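Local coordinates for protein glycosyl hydrolase, family 38 (Enterococcus faecalis, PDB 5KBP) that probably hydrolyses alpha-mannosidic linkages in carbohydrates, and probably binds a metal ion, at residues F660-I665 / E773-Y778; S603-Q608 / E645-V650; R673-F678 / A747-R752; A302-K307 / E733-Y738. One frame throughout, in Å; residues are numbered along the deposited sequence.

Interaction 1 of 4, residues F660-I665 / E773-Y778; sequences FFETTI and EYTFKY
The Y778 ring carries F661 CB over one face, 3.7 Å from the ring centroid in a CH-pi contact. The motif is an antiparallel pair of neighbouring strands in a large beta sheet of the C-terminal region. T663 CB lies at the edge of the Y778 ring. The F661 ring meets Y778 obliquely, planes 39° apart, with CD2 to CD2 at 3.6 Å. The F776 ring takes I665 CD1 at its edge, 3.9 Å from CE2. F661, T663 and I665 form hydrogen-bonded pairs with Y778, F776 and Y774, and their backbone bonds run in both directions. F661, T663, I665, F776 and Y778 are buried on one face, which Y774 shares while partly exposed. F661, T663 and Y778 also pack on strand 555-566. On the other face E662 lies alongside K777, pointing the same way, with OE2 3.9 Å from CE. T664 CG2 touches T775 OG1 at 3.2 Å. Y778 has its CG between the backbone N and the carbonyl carbon (chi1 55°), which turns the ring toward the facing strand. T663 OG1 is bonded to T648 OG1. T663 OG1 and Y778 OH are modelled 2.5 Å apart, a hydrogen bond of doubtful length in which either could donate.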
loop_
_atom_site.group_PDB
_atom_site.type_symbol
_atom_site.label_atom_id
_atom_site.label_comp_id
_atom_site.label_asym_id
_atom_site.label_seq_id
_atom_site.Cartn_x
_atom_site.Cartn_y
_atom_site.Cartn_z
ATOM N N PHE A 660 2.221 -4.261 34.197
ATOM C CA PHE A 660 2.176 -3.849 32.800
ATOM C C PHE A 660 2.816 -2.480 32.612
ATOM O O PHE A 660 2.676 -1.591 33.457
ATOM C CB PHE A 660 0.731 -3.822 32.299
ATOM C CG PHE A 660 0.096 -5.181 32.210
ATOM C CD1 PHE A 660 -0.527 -5.744 33.312
ATOM C CD2 PHE A 660 0.121 -5.895 31.024
ATOM C CE1 PHE A 660 -1.113 -6.995 33.231
ATOM C CE2 PHE A 660 -0.462 -7.143 30.936
ATOM C CZ PHE A 660 -1.079 -7.695 32.041
ATOM N N PHE A 661 3.515 -2.317 31.491
ATOM C CA PHE A 661 4.164 -1.064 31.138
ATOM C C PHE A 661 3.703 -0.608 29.760
ATOM O O PHE A 661 3.424 -1.426 28.878
ATOM C CB PHE A 661 5.691 -1.200 31.146
ATOM C CG PHE A 661 6.238 -1.799 32.406
ATOM C CD1 PHE A 661 6.118 -1.130 33.612
ATOM C CD2 PHE A 661 6.880 -3.025 32.385
ATOM C CE1 PHE A 661 6.623 -1.679 34.776
ATOM C CE2 PHE A 661 7.387 -3.578 33.544
ATOM C CZ PHE A 661 7.259 -2.903 34.742
ATOM N N GLU A 662 3.632 0.710 29.583
ATOM C CA GLU A 662 3.264 1.310 28.300
ATOM C C GLU A 662 4.083 2.587 28.146
ATOM O O GLU A 662 3.730 3.628 28.708
ATOM C CB GLU A 662 1.768 1.592 28.227
ATOM C CG GLU A 662 1.168 1.371 26.847
ATOM C CD GLU A 662 -0.321 1.651 26.801
ATOM O OE1 GLU A 662 -0.704 2.792 26.468
ATOM O OE2 GLU A 662 -1.109 0.730 27.102
ATOM N N THR A 663 5.174 2.502 27.392
ATOM C CA THR A 663 6.081 3.624 27.192
ATOM C C THR A 663 5.782 4.295 25.857
ATOM O O THR A 663 5.696 3.621 24.826
ATOM C CB THR A 663 7.539 3.160 27.235
ATOM O OG1 THR A 663 7.825 2.587 28.517
ATOM C CG2 THR A 663 8.479 4.327 26.982
ATOM N N THR A 664 5.622 5.616 25.881
ATOM C CA THR A 664 5.339 6.399 24.687
ATOM C C THR A 664 6.392 7.486 24.518
ATOM O O THR A 664 6.762 8.162 25.483
ATOM C CB THR A 664 3.948 7.040 24.749
ATOM O OG1 THR A 664 3.857 7.878 25.908
ATOM C CG2 THR A 664 2.870 5.973 24.815
ATOM N N ILE A 665 6.874 7.649 23.285
ATOM C CA ILE A 665 7.862 8.668 22.950
ATOM C C ILE A 665 7.463 9.328 21.637
ATOM O O ILE A 665 6.712 8.771 20.833
ATOM C CB ILE A 665 9.295 8.097 22.829
ATOM C CG1 ILE A 665 9.384 7.120 21.654
ATOM C CG2 ILE A 665 9.727 7.420 24.123
ATOM C CD1 ILE A 665 10.792 6.664 21.334
ATOM N N GLU A 773 5.574 9.286 16.590
ATOM C CA GLU A 773 4.994 8.769 17.821
ATOM C C GLU A 773 5.091 7.250 17.869
ATOM O O GLU A 773 4.845 6.564 16.872
ATOM C CB GLU A 773 3.529 9.196 17.933
ATOM C CG GLU A 773 3.301 10.701 17.961
ATOM C CD GLU A 773 3.221 11.254 19.370
ATOM O OE1 GLU A 773 3.459 12.467 19.552
ATOM O OE2 GLU A 773 2.919 10.474 20.298
ATOM N N TYR A 774 5.443 6.724 19.041
ATOM C CA TYR A 774 5.567 5.287 19.239
ATOM C C TYR A 774 5.078 4.918 20.631
ATOM O O TYR A 774 5.237 5.682 21.586
ATOM C CB TYR A 774 7.014 4.807 19.053
ATOM C CG TYR A 774 7.448 4.737 17.609
ATOM C CD1 TYR A 774 7.988 5.845 16.969
ATOM C CD2 TYR A 774 7.312 3.563 16.880
ATOM C CE1 TYR A 774 8.381 5.785 15.647
ATOM C CE2 TYR A 774 7.704 3.492 15.557
ATOM C CZ TYR A 774 8.238 4.605 14.946
ATOM O OH TYR A 774 8.629 4.539 13.628
ATOM N N THR A 775 4.479 3.734 20.732
ATOM C CA THR A 775 3.998 3.193 21.998
ATOM C C THR A 775 4.485 1.759 22.121
ATOM O O THR A 775 4.160 0.917 21.278
ATOM C CB THR A 775 2.470 3.247 22.086
ATOM O OG1 THR A 775 2.030 4.606 21.993
ATOM C CG2 THR A 775 1.994 2.648 23.402
ATOM N N PHE A 776 5.259 1.482 23.167
ATOM C CA PHE A 776 5.832 0.164 23.404
ATOM C C PHE A 776 5.117 -0.483 24.583
ATOM O O PHE A 776 5.089 0.081 25.682
ATOM C CB PHE A 776 7.333 0.261 23.672
ATOM C CG PHE A 776 8.065 1.135 22.694
ATOM C CD1 PHE A 776 8.365 0.675 21.425
ATOM C CD2 PHE A 776 8.450 2.419 23.046
ATOM C CE1 PHE A 776 9.033 1.481 20.520
ATOM C CE2 PHE A 776 9.121 3.228 22.148
ATOM C CZ PHE A 776 9.413 2.757 20.883
ATOM N N LYS A 777 4.543 -1.661 24.352
ATOM C CA LYS A 777 3.816 -2.406 25.372
ATOM C C LYS A 777 4.663 -3.587 25.825
ATOM O O LYS A 777 5.061 -4.422 25.007
ATOM C CB LYS A 777 2.463 -2.883 24.844
ATOM C CG LYS A 777 1.494 -1.759 24.515
ATOM C CD LYS A 777 0.152 -2.306 24.059
ATOM C CE LYS A 777 -0.821 -1.183 23.739
ATOM N NZ LYS A 777 -2.142 -1.700 23.289
ATOM N N TYR A 778 4.930 -3.654 27.126
ATOM C CA TYR A 778 5.730 -4.722 27.710
ATOM C C TYR A 778 5.341 -4.846 29.180
ATOM O O TYR A 778 4.560 -4.047 29.703
ATOM C CB TYR A 778 7.228 -4.456 27.520
ATOM C CG TYR A 778 7.712 -3.114 28.033
ATOM C CD1 TYR A 778 7.448 -1.941 27.334
ATOM C CD2 TYR A 778 8.454 -3.023 29.202
ATOM C CE1 TYR A 778 7.893 -0.717 27.796
ATOM C CE2 TYR A 778 8.905 -1.802 29.671
ATOM C CZ TYR A 778 8.622 -0.652 28.963
ATOM O OH TYR A 778 9.067 0.567 29.422
#

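Interaction 2 of 4, residues S603-Q608 / E645-V650; sequences SYQIKQ and EITTMV
Y604, I606 and Q608 pair with V650, T648 and I646 through backbone hydrogen bonds, and both N and O of all six are used, though the bond from I646 N to Q608 O is doubtfully short. I606 N to T648 O is typical, at 2.8 Å with an N-H...O angle of 163°. The outward N-H and C=O groups between these pairs turn to the flanking strands: Q605 bonds T593, and T647 bonds T664. T648 OG1 is held by T663 OG1, and S603 OG by E596. Q608 NE2 has a weak bond to N542 O, while Q608 OE1 is buried without a partner in the model. K607 NZ stands 4.0 Å from E645 OE2, a long salt bridge, and the carboxylate lies closer to K607 CD, at 3.3 Å. M649 is folded back at chi2 and chi3 (-69° and -64°). This lays SD against Q605 CB at 3.6 Å and brings CE to S603 OG at 3.8 Å. T647 CG2 also touches Q605 CG, the two side chains crossing at a slant. On the buried face I606 CD1 meets V650 CG2 at 3.7 Å. These are two adjacent antiparallel strands of the large sheet in the family 38 C-terminal region.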
loop_
_atom_site.group_PDB
_atom_site.type_symbol
_atom_site.label_atom_id
_atom_site.label_comp_id
_atom_site.label_asym_id
_atom_site.label_seq_id
_atom_site.Cartn_x
_atom_site.Cartn_y
_atom_site.Cartn_z
ATOM N N SER A 603 -2.839 2.707 38.434
ATOM C CA SER A 603 -1.828 3.012 37.432
ATOM C C SER A 603 -1.112 4.304 37.792
ATOM O O SER A 603 -1.710 5.235 38.338
ATOM C CB SER A 603 -2.437 3.133 36.027
ATOM O OG SER A 603 -3.280 4.269 35.936
ATOM N N TYR A 604 0.180 4.348 37.472
ATOM C CA TYR A 604 1.021 5.519 37.678
ATOM C C TYR A 604 1.599 5.983 36.349
ATOM O O TYR A 604 1.914 5.164 35.479
ATOM C CB TYR A 604 2.170 5.217 38.647
ATOM C CG TYR A 604 1.813 5.340 40.110
ATOM C CD1 TYR A 604 1.088 4.348 40.754
ATOM C CD2 TYR A 604 2.218 6.442 40.851
ATOM C CE1 TYR A 604 0.767 4.455 42.092
ATOM C CE2 TYR A 604 1.901 6.557 42.191
ATOM C CZ TYR A 604 1.176 5.559 42.805
ATOM O OH TYR A 604 0.858 5.664 44.138
ATOM N N GLN A 605 1.742 7.296 36.202
ATOM C CA GLN A 605 2.419 7.885 35.056
ATOM C C GLN A 605 3.809 8.332 35.483
ATOM O O GLN A 605 3.956 9.058 36.471
ATOM C CB GLN A 605 1.636 9.071 34.494
ATOM C CG GLN A 605 2.207 9.618 33.193
ATOM C CD GLN A 605 1.789 11.049 32.923
ATOM O OE1 GLN A 605 2.022 11.940 33.741
ATOM N NE2 GLN A 605 1.171 11.279 31.770
ATOM N N ILE A 606 4.823 7.890 34.746
ATOM C CA ILE A 606 6.210 8.260 35.005
ATOM C C ILE A 606 6.709 9.062 33.812
ATOM O O ILE A 606 6.760 8.546 32.688
ATOM C CB ILE A 606 7.098 7.030 35.246
ATOM C CG1 ILE A 606 6.550 6.196 36.405
ATOM C CG2 ILE A 606 8.528 7.461 35.527
ATOM C CD1 ILE A 606 7.317 4.917 36.652
ATOM N N LYS A 607 7.074 10.318 34.054
ATOM C CA LYS A 607 7.583 11.208 33.019
ATOM C C LYS A 607 9.055 11.497 33.271
ATOM O O LYS A 607 9.429 11.947 34.360
ATOM C CB LYS A 607 6.792 12.516 32.976
ATOM C CG LYS A 607 5.525 12.455 32.140
ATOM C CD LYS A 607 4.901 13.834 32.008
ATOM C CE LYS A 607 3.716 13.824 31.059
ATOM N NZ LYS A 607 3.151 15.191 30.886
ATOM N N GLN A 608 9.884 11.243 32.261
ATOM C CA GLN A 608 11.312 11.522 32.316
ATOM C C GLN A 608 11.725 12.234 31.036
ATOM O O GLN A 608 11.407 11.771 29.936
ATOM C CB GLN A 608 12.125 10.235 32.490
ATOM C CG GLN A 608 11.893 9.520 33.809
ATOM C CD GLN A 608 11.960 8.013 33.667
ATOM O OE1 GLN A 608 11.570 7.460 32.640
ATOM N NE2 GLN A 608 12.460 7.341 34.698
ATOM N N GLU A 645 11.507 13.282 25.797
ATOM C CA GLU A 645 10.677 12.936 26.942
ATOM C C GLU A 645 10.198 11.493 26.845
ATOM O O GLU A 645 9.839 11.012 25.765
ATOM C CB GLU A 645 9.480 13.884 27.042
ATOM C CG GLU A 645 8.659 13.724 28.314
ATOM C CD GLU A 645 7.660 14.848 28.509
ATOM O OE1 GLU A 645 7.685 15.812 27.716
ATOM O OE2 GLU A 645 6.850 14.768 29.456
ATOM N N ILE A 646 10.196 10.804 27.985
ATOM C CA ILE A 646 9.774 9.412 28.079
ATOM C C ILE A 646 8.631 9.337 29.082
ATOM O O ILE A 646 8.781 9.764 30.233
ATOM C CB ILE A 646 10.930 8.491 28.497
ATOM C CG1 ILE A 646 12.139 8.693 27.582
ATOM C CG2 ILE A 646 10.487 7.037 28.471
ATOM C CD1 ILE A 646 13.337 7.849 27.960
ATOM N N THR A 647 7.493 8.797 28.648
ATOM C CA THR A 647 6.308 8.662 29.489
ATOM C C THR A 647 5.910 7.194 29.545
ATOM O O THR A 647 5.589 6.594 28.513
ATOM C CB THR A 647 5.150 9.513 28.958
ATOM O OG1 THR A 647 5.562 10.882 28.870
ATOM C CG2 THR A 647 3.946 9.411 29.886
ATOM N N THR A 648 5.923 6.624 30.747
ATOM C CA THR A 648 5.599 5.220 30.963
ATOM C C THR A 648 4.418 5.114 31.917
ATOM O O THR A 648 4.391 5.784 32.955
ATOM C CB THR A 648 6.800 4.455 31.528
ATOM O OG1 THR A 648 7.931 4.629 30.666
ATOM C CG2 THR A 648 6.484 2.970 31.641
ATOM N N MET A 649 3.448 4.275 31.562
ATOM C CA MET A 649 2.289 4.001 32.405
ATOM C C MET A 649 2.475 2.630 33.045
ATOM O O MET A 649 2.419 1.605 32.358
ATOM C CB MET A 649 0.996 4.058 31.593
ATOM C CG MET A 649 0.615 5.449 31.113
ATOM S SD MET A 649 0.104 6.543 32.452
ATOM C CE MET A 649 -1.380 5.719 33.025
ATOM N N VAL A 650 2.698 2.613 34.354
ATOM C CA VAL A 650 2.852 1.370 35.102
ATOM C C VAL A 650 1.498 1.003 35.694
ATOM O O VAL A 650 0.939 1.755 36.498
ATOM C CB VAL A 650 3.918 1.504 36.200
ATOM C CG1 VAL A 650 4.104 0.177 36.921
ATOM C CG2 VAL A 650 5.231 1.986 35.606
#

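Interaction 3 of 4, residues R673-F678 / A747-R752; sequences RLRVLF and AVTLIR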
loop_
_atom_site.group_PDB
_atom_site.type_symbol
_atom_site.label_atom_id
_atom_site.label_comp_id
_atom_site.label_asym_id
_atom_site.label_seq_id
_atom_site.Cartn_x
_atom_site.Cartn_y
_atom_site.Cartn_z
ATOM N N ARG A 673 19.736 4.123 19.628
ATOM C CA ARG A 673 18.970 2.963 20.063
ATOM C C ARG A 673 18.552 3.170 21.509
ATOM O O ARG A 673 19.391 3.480 22.360
ATOM C CB ARG A 673 19.787 1.672 19.930
ATOM C CG ARG A 673 19.055 0.425 20.410
ATOM C CD ARG A 673 20.016 -0.722 20.664
ATOM N NE ARG A 673 20.992 -0.381 21.694
ATOM C CZ ARG A 673 21.969 -1.187 22.098
ATOM N NH1 ARG A 673 22.810 -0.788 23.043
ATOM N NH2 ARG A 673 22.106 -2.390 21.558
ATOM N N LEU A 674 17.259 3.004 21.783
ATOM C CA LEU A 674 16.705 3.164 23.122
ATOM C C LEU A 674 16.259 1.809 23.653
ATOM O O LEU A 674 15.533 1.078 22.971
ATOM C CB LEU A 674 15.526 4.137 23.115
ATOM C CG LEU A 674 14.838 4.353 24.464
ATOM C CD1 LEU A 674 15.744 5.120 25.419
ATOM C CD2 LEU A 674 13.510 5.067 24.278
ATOM N N ARG A 675 16.694 1.479 24.868
ATOM C CA ARG A 675 16.349 0.218 25.504
ATOM C C ARG A 675 15.830 0.481 26.911
ATOM O O ARG A 675 16.004 1.567 27.471
ATOM C CB ARG A 675 17.553 -0.735 25.573
ATOM C CG ARG A 675 18.479 -0.675 24.370
ATOM C CD ARG A 675 19.911 -0.970 24.784
ATOM N NE ARG A 675 20.186 -2.401 24.888
ATOM C CZ ARG A 675 21.259 -2.910 25.486
ATOM N NH1 ARG A 675 22.152 -2.105 26.047
ATOM N NH2 ARG A 675 21.437 -4.222 25.531
ATOM N N VAL A 676 15.185 -0.537 27.477
ATOM C CA VAL A 676 14.729 -0.526 28.861
ATOM C C VAL A 676 15.428 -1.661 29.596
ATOM O O VAL A 676 15.578 -2.764 29.057
ATOM C CB VAL A 676 13.192 -0.649 28.960
ATOM C CG1 VAL A 676 12.694 -1.899 28.243
ATOM C CG2 VAL A 676 12.742 -0.636 30.414
ATOM N N LEU A 677 15.876 -1.385 30.817
ATOM C CA LEU A 677 16.726 -2.298 31.568
ATOM C C LEU A 677 15.962 -2.905 32.737
ATOM O O LEU A 677 15.142 -2.235 33.374
ATOM C CB LEU A 677 17.978 -1.578 32.081
ATOM C CG LEU A 677 19.227 -1.563 31.193
ATOM C CD1 LEU A 677 18.907 -1.137 29.766
ATOM C CD2 LEU A 677 20.292 -0.657 31.794
ATOM N N PHE A 678 16.242 -4.178 33.016
ATOM C CA PHE A 678 15.639 -4.890 34.142
ATOM C C PHE A 678 16.712 -5.708 34.843
ATOM O O PHE A 678 16.920 -6.888 34.530
ATOM C CB PHE A 678 14.490 -5.791 33.686
ATOM C CG PHE A 678 13.305 -5.045 33.153
ATOM C CD1 PHE A 678 12.371 -4.497 34.017
ATOM C CD2 PHE A 678 13.117 -4.900 31.790
ATOM C CE1 PHE A 678 11.275 -3.811 33.531
ATOM C CE2 PHE A 678 12.023 -4.216 31.296
ATOM C CZ PHE A 678 11.101 -3.670 32.169
ATOM N N ALA A 747 17.968 -6.445 29.060
ATOM C CA ALA A 747 17.812 -5.198 28.322
ATOM C C ALA A 747 16.973 -5.479 27.084
ATOM O O ALA A 747 17.413 -6.199 26.180
ATOM C CB ALA A 747 19.171 -4.610 27.948
ATOM N N VAL A 748 15.766 -4.921 27.045
ATOM C CA VAL A 748 14.870 -5.057 25.904
ATOM C C VAL A 748 14.992 -3.806 25.049
ATOM O O VAL A 748 14.812 -2.685 25.542
ATOM C CB VAL A 748 13.416 -5.278 26.354
ATOM C CG1 VAL A 748 12.486 -5.279 25.149
ATOM C CG2 VAL A 748 13.290 -6.580 27.133
ATOM N N THR A 749 15.301 -3.993 23.768
ATOM C CA THR A 749 15.442 -2.873 22.847
ATOM C C THR A 749 14.064 -2.374 22.433
ATOM O O THR A 749 13.245 -3.145 21.921
ATOM C CB THR A 749 16.249 -3.283 21.618
ATOM O OG1 THR A 749 17.551 -3.715 22.026
ATOM C CG2 THR A 749 16.382 -2.110 20.656
ATOM N N LEU A 750 13.814 -1.085 22.647
ATOM C CA LEU A 750 12.533 -0.494 22.285
ATOM C C LEU A 750 12.515 -0.011 20.838
ATOM O O LEU A 750 11.570 -0.298 20.096
ATOM C CB LEU A 750 12.205 0.663 23.233
ATOM C CG LEU A 750 12.116 0.317 24.721
ATOM C CD1 LEU A 750 11.778 1.555 25.537
ATOM C CD2 LEU A 750 11.094 -0.782 24.957
ATOM N N ILE A 751 13.550 0.713 20.423
ATOM C CA ILE A 751 13.586 1.309 19.093
ATOM C C ILE A 751 15.045 1.530 18.716
ATOM O O ILE A 751 15.870 1.897 19.557
ATOM C CB ILE A 751 12.762 2.620 19.051
ATOM C CG1 ILE A 751 12.627 3.147 17.622
ATOM C CG2 ILE A 751 13.370 3.682 19.961
ATOM C CD1 ILE A 751 11.709 4.347 17.508
ATOM N N ARG A 752 15.363 1.273 17.448
ATOM C CA ARG A 752 16.715 1.461 16.931
ATOM C C ARG A 752 16.620 2.188 15.600
ATOM O O ARG A 752 15.899 1.745 14.700
ATOM C CB ARG A 752 17.443 0.124 16.769
ATOM C CG ARG A 752 18.923 0.263 16.456
ATOM C CD ARG A 752 19.632 -1.082 16.471
ATOM N NE ARG A 752 19.263 -1.911 15.327
ATOM C CZ ARG A 752 19.903 -1.897 14.163
ATOM N NH1 ARG A 752 19.505 -2.683 13.173
ATOM N NH2 ARG A 752 20.942 -1.093 13.990
#
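R675 has its CG beside the backbone N (chi1 -36°) and bends again at chi2 and chi3, which folds the guanidinium back over A747. A747 CB lies over one face, 3.3 Å from NH2, and R673 NH2 lies over the opposite face. Salt bridges to E563 and E739 anchor the R675 head. They probably balance its charge and so ease its closeness to R673, which makes a cation-pi contact with F574. R673 keeps CG anti to N, and this carries CG across T749 CG2 at 3.7 Å. R752 turns its head away, to D567. T749 OG1 bonds E737. On the apolar face V676 CG1 meets L750 CD2 at 3.8 Å, L674 CD2 meets L750 CD1 at 4.1 Å, and L674 CB rests on I751 CG2. L674 O accepts from L750 N at 2.8 Å and from I751 N at 3.2 Å, while L674 N donates to I751 O. Beyond this point the register shifts by one, and V676 pairs with V748 in both directions. L750 has phi/psi of -87/-47°, far from a regular strand. Two residues facing one across an antiparallel pair make a classic beta bulge, here buried within the C-terminal beta region.

Interaction 4 of 4, residues A302-K307 / E733-Y738; sequences ARVYLK and EGLNEY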
loop_
_atom_site.group_PDB
_atom_site.type_symbol
_atom_site.label_atom_id
_atom_site.label_comp_id
_atom_site.label_asym_id
_atom_site.label_seq_id
_atom_site.Cartn_x
_atom_site.Cartn_y
_atom_site.Cartn_z
ATOM N N ALA A 302 15.295 -3.366 14.008
ATOM C CA ALA A 302 15.177 -2.410 12.915
ATOM C C ALA A 302 13.713 -2.197 12.557
ATOM O O ALA A 302 12.965 -3.160 12.367
ATOM C CB ALA A 302 15.953 -2.906 11.696
ATOM N N ARG A 303 13.308 -0.929 12.460
ATOM C CA ARG A 303 11.936 -0.541 12.134
ATOM C C ARG A 303 10.931 -1.303 13.003
ATOM O O ARG A 303 10.200 -2.181 12.547
ATOM C CB ARG A 303 11.650 -0.760 10.645
ATOM C CG ARG A 303 12.577 -0.007 9.704
ATOM C CD ARG A 303 12.243 -0.321 8.255
ATOM N NE ARG A 303 13.137 0.341 7.309
ATOM C CZ ARG A 303 12.843 1.461 6.656
ATOM N NH1 ARG A 303 11.673 2.058 6.843
ATOM N NH2 ARG A 303 13.721 1.983 5.810
ATOM N N VAL A 304 10.918 -0.926 14.284
ATOM C CA VAL A 304 10.140 -1.662 15.278
ATOM C C VAL A 304 8.649 -1.620 14.961
ATOM O O VAL A 304 7.899 -2.528 15.344
ATOM C CB VAL A 304 10.440 -1.116 16.690
ATOM C CG1 VAL A 304 10.019 0.343 16.802
ATOM C CG2 VAL A 304 9.765 -1.969 17.758
ATOM N N TYR A 305 8.195 -0.584 14.250
ATOM C CA TYR A 305 6.777 -0.488 13.915
ATOM C C TYR A 305 6.331 -1.643 13.026
ATOM O O TYR A 305 5.169 -2.060 13.091
ATOM C CB TYR A 305 6.480 0.854 13.243
ATOM C CG TYR A 305 7.248 1.104 11.963
ATOM C CD1 TYR A 305 8.492 1.720 11.987
ATOM C CD2 TYR A 305 6.721 0.740 10.730
ATOM C CE1 TYR A 305 9.195 1.958 10.820
ATOM C CE2 TYR A 305 7.417 0.974 9.558
ATOM C CZ TYR A 305 8.652 1.583 9.609
ATOM O OH TYR A 305 9.349 1.818 8.446
ATOM N N LEU A 306 7.233 -2.168 12.194
ATOM C CA LEU A 306 6.918 -3.365 11.422
ATOM C C LEU A 306 6.676 -4.555 12.342
ATOM O O LEU A 306 5.718 -5.314 12.160
ATOM C CB LEU A 306 8.051 -3.672 10.441
ATOM C CG LEU A 306 8.342 -2.669 9.327
ATOM C CD1 LEU A 306 9.594 -3.078 8.571
ATOM C CD2 LEU A 306 7.161 -2.556 8.379
ATOM N N LYS A 307 7.546 -4.734 13.340
ATOM C CA LYS A 307 7.399 -5.852 14.265
ATOM C C LYS A 307 6.150 -5.698 15.122
ATOM O O LYS A 307 5.492 -6.691 15.455
ATOM C CB LYS A 307 8.641 -5.976 15.150
ATOM C CG LYS A 307 9.816 -6.709 14.513
ATOM C CD LYS A 307 10.525 -5.870 13.466
ATOM C CE LYS A 307 11.801 -6.551 13.006
ATOM N NZ LYS A 307 12.484 -5.774 11.938
ATOM N N GLU A 733 5.341 -6.926 23.327
ATOM C CA GLU A 733 4.532 -7.015 22.111
ATOM C C GLU A 733 5.320 -6.361 20.980
ATOM O O GLU A 733 5.291 -5.137 20.825
ATOM C CB GLU A 733 3.173 -6.345 22.292
ATOM C CG GLU A 733 2.308 -6.949 23.381
ATOM C CD GLU A 733 0.940 -6.305 23.449
ATOM O OE1 GLU A 733 0.581 -5.577 22.501
ATOM O OE2 GLU A 733 0.223 -6.525 24.447
ATOM N N GLY A 734 6.019 -7.173 20.193
ATOM C CA GLY A 734 6.757 -6.662 19.056
ATOM C C GLY A 734 8.125 -6.102 19.370
ATOM O O GLY A 734 8.751 -5.511 18.483
ATOM N N LEU A 735 8.610 -6.263 20.601
ATOM C CA LEU A 735 9.950 -5.818 20.982
ATOM C C LEU A 735 10.844 -7.054 20.980
ATOM O O LEU A 735 11.120 -7.665 22.011
ATOM C CB LEU A 735 9.922 -5.123 22.340
ATOM C CG LEU A 735 8.728 -4.200 22.609
ATOM C CD1 LEU A 735 8.837 -3.569 23.991
ATOM C CD2 LEU A 735 8.602 -3.131 21.531
ATOM N N ASN A 736 11.306 -7.417 19.785
ATOM C CA ASN A 736 11.866 -8.738 19.533
ATOM C C ASN A 736 13.379 -8.817 19.705
ATOM O O ASN A 736 13.943 -9.904 19.537
ATOM C CB ASN A 736 11.483 -9.198 18.122
ATOM C CG ASN A 736 9.981 -9.256 17.919
ATOM O OD1 ASN A 736 9.436 -8.600 17.033
ATOM N ND2 ASN A 736 9.303 -10.040 18.749
ATOM N N GLU A 737 14.051 -7.717 20.034
ATOM C CA GLU A 737 15.483 -7.737 20.310
ATOM C C GLU A 737 15.716 -7.545 21.801
ATOM O O GLU A 737 15.157 -6.624 22.408
ATOM C CB GLU A 737 16.228 -6.654 19.527
ATOM C CG GLU A 737 17.743 -6.785 19.623
ATOM C CD GLU A 737 18.474 -5.575 19.086
ATOM O OE1 GLU A 737 18.814 -4.678 19.885
ATOM O OE2 GLU A 737 18.705 -5.517 17.862
ATOM N N TYR A 738 16.545 -8.408 22.384
ATOM C CA TYR A 738 16.906 -8.309 23.789
ATOM C C TYR A 738 18.371 -8.685 23.952
ATOM O O TYR A 738 19.009 -9.213 23.037
ATOM C CB TYR A 738 16.026 -9.210 24.667
ATOM C CG TYR A 738 16.408 -10.672 24.614
ATOM C CD1 TYR A 738 15.941 -11.492 23.598
ATOM C CD2 TYR A 738 17.234 -11.234 25.581
ATOM C CE1 TYR A 738 16.284 -12.829 23.544
ATOM C CE2 TYR A 738 17.586 -12.569 25.532
ATOM C CZ TYR A 738 17.107 -13.362 24.511
ATOM O OH TYR A 738 17.453 -14.691 24.459
#
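K307 and N736 make the closest approach, an oxygen against methylene carbons. N736 OD1 lies 3.2 Å from K307 CG and 3.3 Å from K307 CB, so the amide oxygen meets the aliphatic base of the lysine and not its ammonium. The two side chains cross at a slant. G734 O also touches K307 CB, at 3.4 Å, and V304 CG2 sits 3.8 Å from G734 O. No hydrogen bond joins the two segments.

The apolar part is small. V304 CG2 sits 4.1 Å from L735 CD2. V304 CG2 is anti to the backbone N, and this sends it toward the loop.

G734 lies close beside K307, with the CA atoms 4.9 Å apart. Its phi is positive, at 83°, and its main chain comes close to K307.

The polar ends are satisfied by other groups. K307 bends at chi2 (74°) and runs back along its own segment, where NZ bonds A302 O at 2.7 Å. NZ also donates to T299 O and I356 O, so three carbonyls grip the ammonium. N736 ND2 is bonded as well, and its strongest polar partner is Q715.

The contact places the start of helix 304-332 against the loop between strands 727-732 and 737-740. V304 and L735 both reach F776 of strand 772-783, and L306 packs on helix 362-393.

How the interactions relate
Interactions 1 and 2 belong to one antiparallel sheet. Strands 641-653 and 659-667 are neighbours in it, joined by probable backbone hydrogen bonds between T664 and T647 and between E662 and M649. Both are partly buried, with a mostly apolar inner face that also holds bonded threonines, and a largely polar outer face. Interaction 3 lies in a second sheet and is almost wholly buried; two of its arginines are met by acids and the third by an aromatic ring, and its apolar face packs on F776 and Y778 of interaction 1. Interaction 4 is buried too, but small and without hydrogen bonds between its segments. It joins a helix start to a loop that runs into strand 737-740, the neighbour of strand 745-753.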